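Local coordinates for protein 3-methyladenine dna-glycosylase (PDB 2JHN) that belongs to the helix-hairpin-helix superfamily of base excision DNA repair proteins and also carries a TATA-box binding protein-like domain, at residues Ala125-Gln129 with Gly217-Thr222; Phe119-Ala123 with Ile188-Ala192. The protein carries 1 engineered substitution. One frame throughout, in Å; residues are numbered along the deposited sequence.

Contact 1: Ala125-Gln129 with Gly217-Thr222; sequences AIIQQ and GIGRWT. With NA (sodium ion), chain E.
Q129, in the turn that follows helix 118-127, grips both the hairpin before helix 220-229 and its first turn. Its amide nitrogen donates twice: NE2 reaches T222 OG1 at 2.8 Å, nearly straight (165°) and close to the amide plane, and G217 O at 3.0 Å, more bent (147°) and tilted from that plane. With CG beside the backbone N (chi1 -64°) and the chain extended beyond it, the amide arrives between these two acceptors, which should fix its rotation. T222 OG1 also shares water 1 with A125 O, to which the water donates at 2.6 Å, while the threonine methyl CG2 rests 4.0 Å from A125 CB. The same water lies over one face of the W221 indole, offset toward its rim. The far edge of that ring meets the turn: CZ3 touches Q129 CA at 4.0 Å, and CZ2 lies 3.8 Å from Q128 NE2, whose amide stands almost perpendicular to the ring. Indole NE1 is hydrogen-bonded to D240. The I218 carbonyl, with those of T213 and F215, binds sodium, an arrangement characteristic of the helix-hairpin-helix motif. Beside this joint, helix 182-192 packs L187 against I126 and I218 and sends K184 NZ to the carbonyls of I127 and Q129, whereas F133 and A136 of helix 133-147 touch the Q128 side chain.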
loop_
_atom_site.group_PDB
_atom_site.type_symbol
_atom_site.label_atom_id
_atom_site.label_comp_id
_atom_site.label_asym_id
_atom_site.label_seq_id
_atom_site.Cartn_x
_atom_site.Cartn_y
_atom_site.Cartn_z
ATOM N N ALA A 125 -8.351 -1.582 -3.434
ATOM C CA ALA A 125 -8.710 -0.324 -4.099
ATOM C C ALA A 125 -10.232 -0.252 -4.369
ATOM O O ALA A 125 -10.852 0.798 -4.212
ATOM C CB ALA A 125 -7.887 -0.122 -5.405
ATOM N N ILE A 126 -10.803 -1.390 -4.751
ATOM C CA ILE A 126 -12.216 -1.515 -4.981
ATOM C C ILE A 126 -13.005 -1.338 -3.676
ATOM O O ILE A 126 -13.988 -0.578 -3.631
ATOM C CB ILE A 126 -12.544 -2.882 -5.623
ATOM C CG1 ILE A 126 -12.034 -2.947 -7.068
ATOM C CG2 ILE A 126 -14.093 -3.139 -5.584
ATOM C CD1 ILE A 126 -12.044 -4.375 -7.636
ATOM N N ILE A 127 -12.563 -2.039 -2.626
ATOM C CA ILE A 127 -13.167 -1.893 -1.282
ATOM C C ILE A 127 -13.266 -0.429 -0.842
ATOM O O ILE A 127 -14.309 0.015 -0.329
ATOM C CB ILE A 127 -12.439 -2.769 -0.233
ATOM C CG1 ILE A 127 -12.657 -4.269 -0.555
ATOM C CG2 ILE A 127 -12.867 -2.403 1.226
ATOM C CD1 ILE A 127 -11.783 -5.216 0.278
ATOM N N GLN A 128 -12.202 0.327 -1.076
ATOM C CA GLN A 128 -12.147 1.736 -0.719
ATOM C C GLN A 128 -13.097 2.694 -1.472
ATOM O O GLN A 128 -13.287 3.824 -1.040
ATOM C CB GLN A 128 -10.712 2.213 -0.865
ATOM C CG GLN A 128 -10.334 3.352 0.057
ATOM C CD GLN A 128 -9.059 3.985 -0.385
ATOM O OE1 GLN A 128 -8.094 3.290 -0.737
ATOM N NE2 GLN A 128 -9.037 5.318 -0.395
ATOM N N GLN A 129 -13.681 2.255 -2.583
ATOM C CA GLN A 129 -14.559 3.118 -3.395
ATOM C C GLN A 129 -15.695 3.736 -2.546
ATOM O O GLN A 129 -16.444 3.021 -1.878
ATOM C CB GLN A 129 -15.105 2.367 -4.633
ATOM C CG GLN A 129 -13.990 1.946 -5.627
ATOM C CD GLN A 129 -14.462 1.190 -6.876
ATOM O OE1 GLN A 129 -15.534 0.572 -6.903
ATOM N NE2 GLN A 129 -13.649 1.240 -7.922
ATOM N N GLY A 217 -16.741 -0.470 -13.467
ATOM C CA GLY A 217 -16.747 -0.137 -12.049
ATOM C C GLY A 217 -15.353 0.265 -11.587
ATOM O O GLY A 217 -15.169 0.701 -10.436
ATOM N N ILE A 218 -14.384 0.100 -12.483
ATOM C CA ILE A 218 -13.028 0.633 -12.266
ATOM C C ILE A 218 -12.846 1.832 -13.199
ATOM O O ILE A 218 -12.763 1.659 -14.410
ATOM C CB ILE A 218 -11.929 -0.397 -12.506
ATOM C CG1 ILE A 218 -12.119 -1.617 -11.572
ATOM C CG2 ILE A 218 -10.547 0.260 -12.298
ATOM C CD1 ILE A 218 -10.999 -2.658 -11.600
ATOM N N GLY A 219 -12.754 3.023 -12.621
ATOM C CA GLY A 219 -12.519 4.237 -13.419
ATOM C C GLY A 219 -11.121 4.804 -13.188
ATOM O O GLY A 219 -10.207 4.086 -12.681
ATOM N N ARG A 220 -10.961 6.085 -13.536
ATOM C CA ARG A 220 -9.630 6.713 -13.528
ATOM C C ARG A 220 -8.979 6.679 -12.131
ATOM O O ARG A 220 -7.818 6.294 -12.013
ATOM C CB ARG A 220 -9.699 8.145 -14.046
ATOM C CG ARG A 220 -8.370 8.833 -14.027
ATOM C CD ARG A 220 -8.435 10.162 -14.776
ATOM N NE ARG A 220 -7.076 10.538 -15.144
ATOM C CZ ARG A 220 -6.749 11.625 -15.835
ATOM N NH1 ARG A 220 -7.704 12.482 -16.235
ATOM N NH2 ARG A 220 -5.459 11.851 -16.123
ATOM N N TRP A 221 -9.730 7.066 -11.095
ATOM C CA TRP A 221 -9.175 7.153 -9.749
ATOM C C TRP A 221 -8.700 5.792 -9.245
ATOM O O TRP A 221 -7.554 5.664 -8.842
ATOM C CB TRP A 221 -10.167 7.780 -8.756
ATOM C CG TRP A 221 -9.703 7.678 -7.342
ATOM C CD1 TRP A 221 -8.561 8.228 -6.795
ATOM C CD2 TRP A 221 -10.344 6.959 -6.289
ATOM N NE1 TRP A 221 -8.474 7.896 -5.461
ATOM C CE2 TRP A 221 -9.553 7.120 -5.125
ATOM C CE3 TRP A 221 -11.533 6.207 -6.206
ATOM C CZ2 TRP A 221 -9.900 6.539 -3.891
ATOM C CZ3 TRP A 221 -11.887 5.647 -4.977
ATOM C CH2 TRP A 221 -11.067 5.810 -3.837
ATOM N N THR A 222 -9.565 4.781 -9.301
ATOM C CA THR A 222 -9.184 3.429 -8.873
ATOM C C THR A 222 -7.989 2.904 -9.679
ATOM O O THR A 222 -7.079 2.284 -9.112
ATOM C CB THR A 222 -10.370 2.484 -9.015
ATOM O OG1 THR A 222 -11.407 2.946 -8.130
ATOM C CG2 THR A 222 -9.951 1.019 -8.681
HETATM NA NA NA E . -14.175 0.918 -16.264
HETATM O O HOH W 1 -10.277 2.988 -5.483
HETATM O O HOH W 2 -16.231 1.697 -15.183
HETATM O O HOH W 3 -14.102 3.217 -17.304
#

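Contact 2: Phe119-Ala123 with Ile188-Ala192; sequences FEGIA and IVEIA
This is a buried packing of apolar side chains between two nearly antiparallel helices in the helical part of the glycosylase, joining helix 118-127 to the C-terminal end of helix 182-192. The axes of the two short segments run at 160° and approach to 10.3 Å; no hydrogen bond crosses between them, and side chains fill the interval. F119 does most of the reaching. Its CG is anti to the backbone N (chi1 -178°), which swings the ring across to the end of the facing helix. There the ring edge meets I191, with CD1 3.9 Å from the methyl CG2 lying in the ring plane, and CE1 comes within 3.7 Å of A192 CA. The A192 methyl is 3.9 Å from F119 CZ, so adjoining parts of the ring's rim rest on I191 and A192. One turn further along helix 118-127, I122 points at the partner helix and lays CG2 against I191 CG1 at 4.1 Å. I191 is shared: its CG2 meets both the phenyl edge and I122 CG2, and its CG1 branch also lies against I122. At the opposite end of the segments, where A123 and I188 bring their CA atoms to 5.8 Å, I188 CD1 rests 3.8 Å from A123 O. Helix 164-177 closes the phenylalanine end, placing I167 against both F119 and A192, while Q164 NE2 is hydrogen-bonded to A192 O. Turned elsewhere, E120 forms a salt bridge with R37, linking helix 118-127 to strand 34-41 of the five-stranded sheet.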
loop_
_atom_site.group_PDB
_atom_site.type_symbol
_atom_site.label_atom_id
_atom_site.label_comp_id
_atom_site.label_asym_id
_atom_site.label_seq_id
_atom_site.Cartn_x
_atom_site.Cartn_y
_atom_site.Cartn_z
ATOM N N PHE A 119 -3.398 -8.797 -7.020
ATOM C CA PHE A 119 -4.752 -9.123 -6.606
ATOM C C PHE A 119 -5.181 -8.398 -5.326
ATOM O O PHE A 119 -6.240 -7.779 -5.293
ATOM C CB PHE A 119 -4.973 -10.640 -6.410
ATOM C CG PHE A 119 -6.377 -10.967 -6.032
ATOM C CD1 PHE A 119 -7.427 -10.640 -6.897
ATOM C CD2 PHE A 119 -6.667 -11.578 -4.823
ATOM C CE1 PHE A 119 -8.736 -10.928 -6.576
ATOM C CE2 PHE A 119 -8.025 -11.889 -4.471
ATOM C CZ PHE A 119 -9.043 -11.566 -5.343
ATOM N N GLU A 120 -4.341 -8.443 -4.293
ATOM C CA GLU A 120 -4.655 -7.748 -3.045
ATOM C C GLU A 120 -4.822 -6.237 -3.278
ATOM O O GLU A 120 -5.758 -5.623 -2.753
ATOM C CB GLU A 120 -3.600 -8.055 -1.984
ATOM C CG GLU A 120 -3.758 -7.246 -0.682
ATOM C CD GLU A 120 -2.582 -7.405 0.277
ATOM O OE1 GLU A 120 -1.615 -8.135 -0.034
ATOM O OE2 GLU A 120 -2.650 -6.760 1.370
ATOM N N GLY A 121 -3.904 -5.643 -4.041
ATOM C CA GLY A 121 -3.961 -4.198 -4.349
ATOM C C GLY A 121 -5.240 -3.798 -5.070
ATOM O O GLY A 121 -5.876 -2.807 -4.701
ATOM N N ILE A 122 -5.638 -4.571 -6.090
ATOM C CA ILE A 122 -6.898 -4.271 -6.787
ATOM C C ILE A 122 -8.126 -4.416 -5.870
ATOM O O ILE A 122 -8.970 -3.514 -5.817
ATOM C CB ILE A 122 -7.095 -5.101 -8.110
ATOM C CG1 ILE A 122 -5.951 -4.822 -9.097
ATOM C CG2 ILE A 122 -8.477 -4.756 -8.750
ATOM C CD1 ILE A 122 -5.889 -5.825 -10.271
ATOM N N ALA A 123 -8.204 -5.539 -5.150
ATOM C CA ALA A 123 -9.323 -5.811 -4.260
ATOM C C ALA A 123 -9.466 -4.675 -3.241
ATOM O O ALA A 123 -10.564 -4.111 -3.053
ATOM C CB ALA A 123 -9.138 -7.177 -3.557
ATOM N N ILE A 188 -14.929 -7.725 -7.360
ATOM C CA ILE A 188 -13.807 -8.476 -6.782
ATOM C C ILE A 188 -13.819 -9.931 -7.273
ATOM O O ILE A 188 -12.799 -10.468 -7.692
ATOM C CB ILE A 188 -13.759 -8.335 -5.238
ATOM C CG1 ILE A 188 -13.409 -6.872 -4.882
ATOM C CG2 ILE A 188 -12.755 -9.354 -4.628
ATOM C CD1 ILE A 188 -13.536 -6.516 -3.428
ATOM N N VAL A 189 -14.996 -10.558 -7.274
ATOM C CA VAL A 189 -15.098 -11.916 -7.808
ATOM C C VAL A 189 -14.673 -11.936 -9.292
ATOM O O VAL A 189 -13.906 -12.796 -9.721
ATOM C CB VAL A 189 -16.508 -12.516 -7.558
ATOM C CG1 VAL A 189 -16.697 -13.824 -8.348
ATOM C CG2 VAL A 189 -16.725 -12.753 -6.060
ATOM N N GLU A 190 -15.117 -10.941 -10.052
ATOM C CA GLU A 190 -14.729 -10.782 -11.458
ATOM C C GLU A 190 -13.194 -10.753 -11.656
ATOM O O GLU A 190 -12.626 -11.489 -12.474
ATOM C CB GLU A 190 -15.383 -9.512 -12.023
ATOM C CG GLU A 190 -15.431 -9.444 -13.540
ATOM C CD GLU A 190 -16.068 -8.145 -14.091
ATOM O OE1 GLU A 190 -16.899 -7.497 -13.403
ATOM O OE2 GLU A 190 -15.747 -7.799 -15.252
ATOM N N ILE A 191 -12.529 -9.924 -10.858
ATOM C CA ILE A 191 -11.081 -9.816 -10.886
ATOM C C ILE A 191 -10.417 -11.144 -10.489
ATOM O O ILE A 191 -9.408 -11.551 -11.082
ATOM C CB ILE A 191 -10.607 -8.632 -9.987
ATOM C CG1 ILE A 191 -11.144 -7.269 -10.517
ATOM C CG2 ILE A 191 -9.094 -8.669 -9.790
ATOM C CD1 ILE A 191 -10.503 -6.799 -11.801
ATOM N N ALA A 192 -11.002 -11.842 -9.512
ATOM C CA ALA A 192 -10.456 -13.139 -9.049
ATOM C C ALA A 192 -10.355 -14.224 -10.149
ATOM O O ALA A 192 -9.492 -15.118 -10.104
ATOM C CB ALA A 192 -11.268 -13.661 -7.829
#

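How the contacts relate
Contacts 1 and 2 use successive parts of helix 118-127, and their centres are 11 Å apart. Their segments alternate along the chain, yet their apolar side chains merge. I188 of contact 2 lies against two residues of contact 1, with its CD1 3.8 Å from I127 CG1 and its CG1 3.9 Å from I126 CG2. I191 CD1 reaches I218 CD1 at 4.2 Å, so I218, whose own carbonyl oxygen binds sodium, joins the same packing through its side chain. The I191 side chain itself stays about 10 Å from that same ion. Mercuribenzoic acid, held near K142, R146 and C178, lies about 12 Å from the I188 side chain.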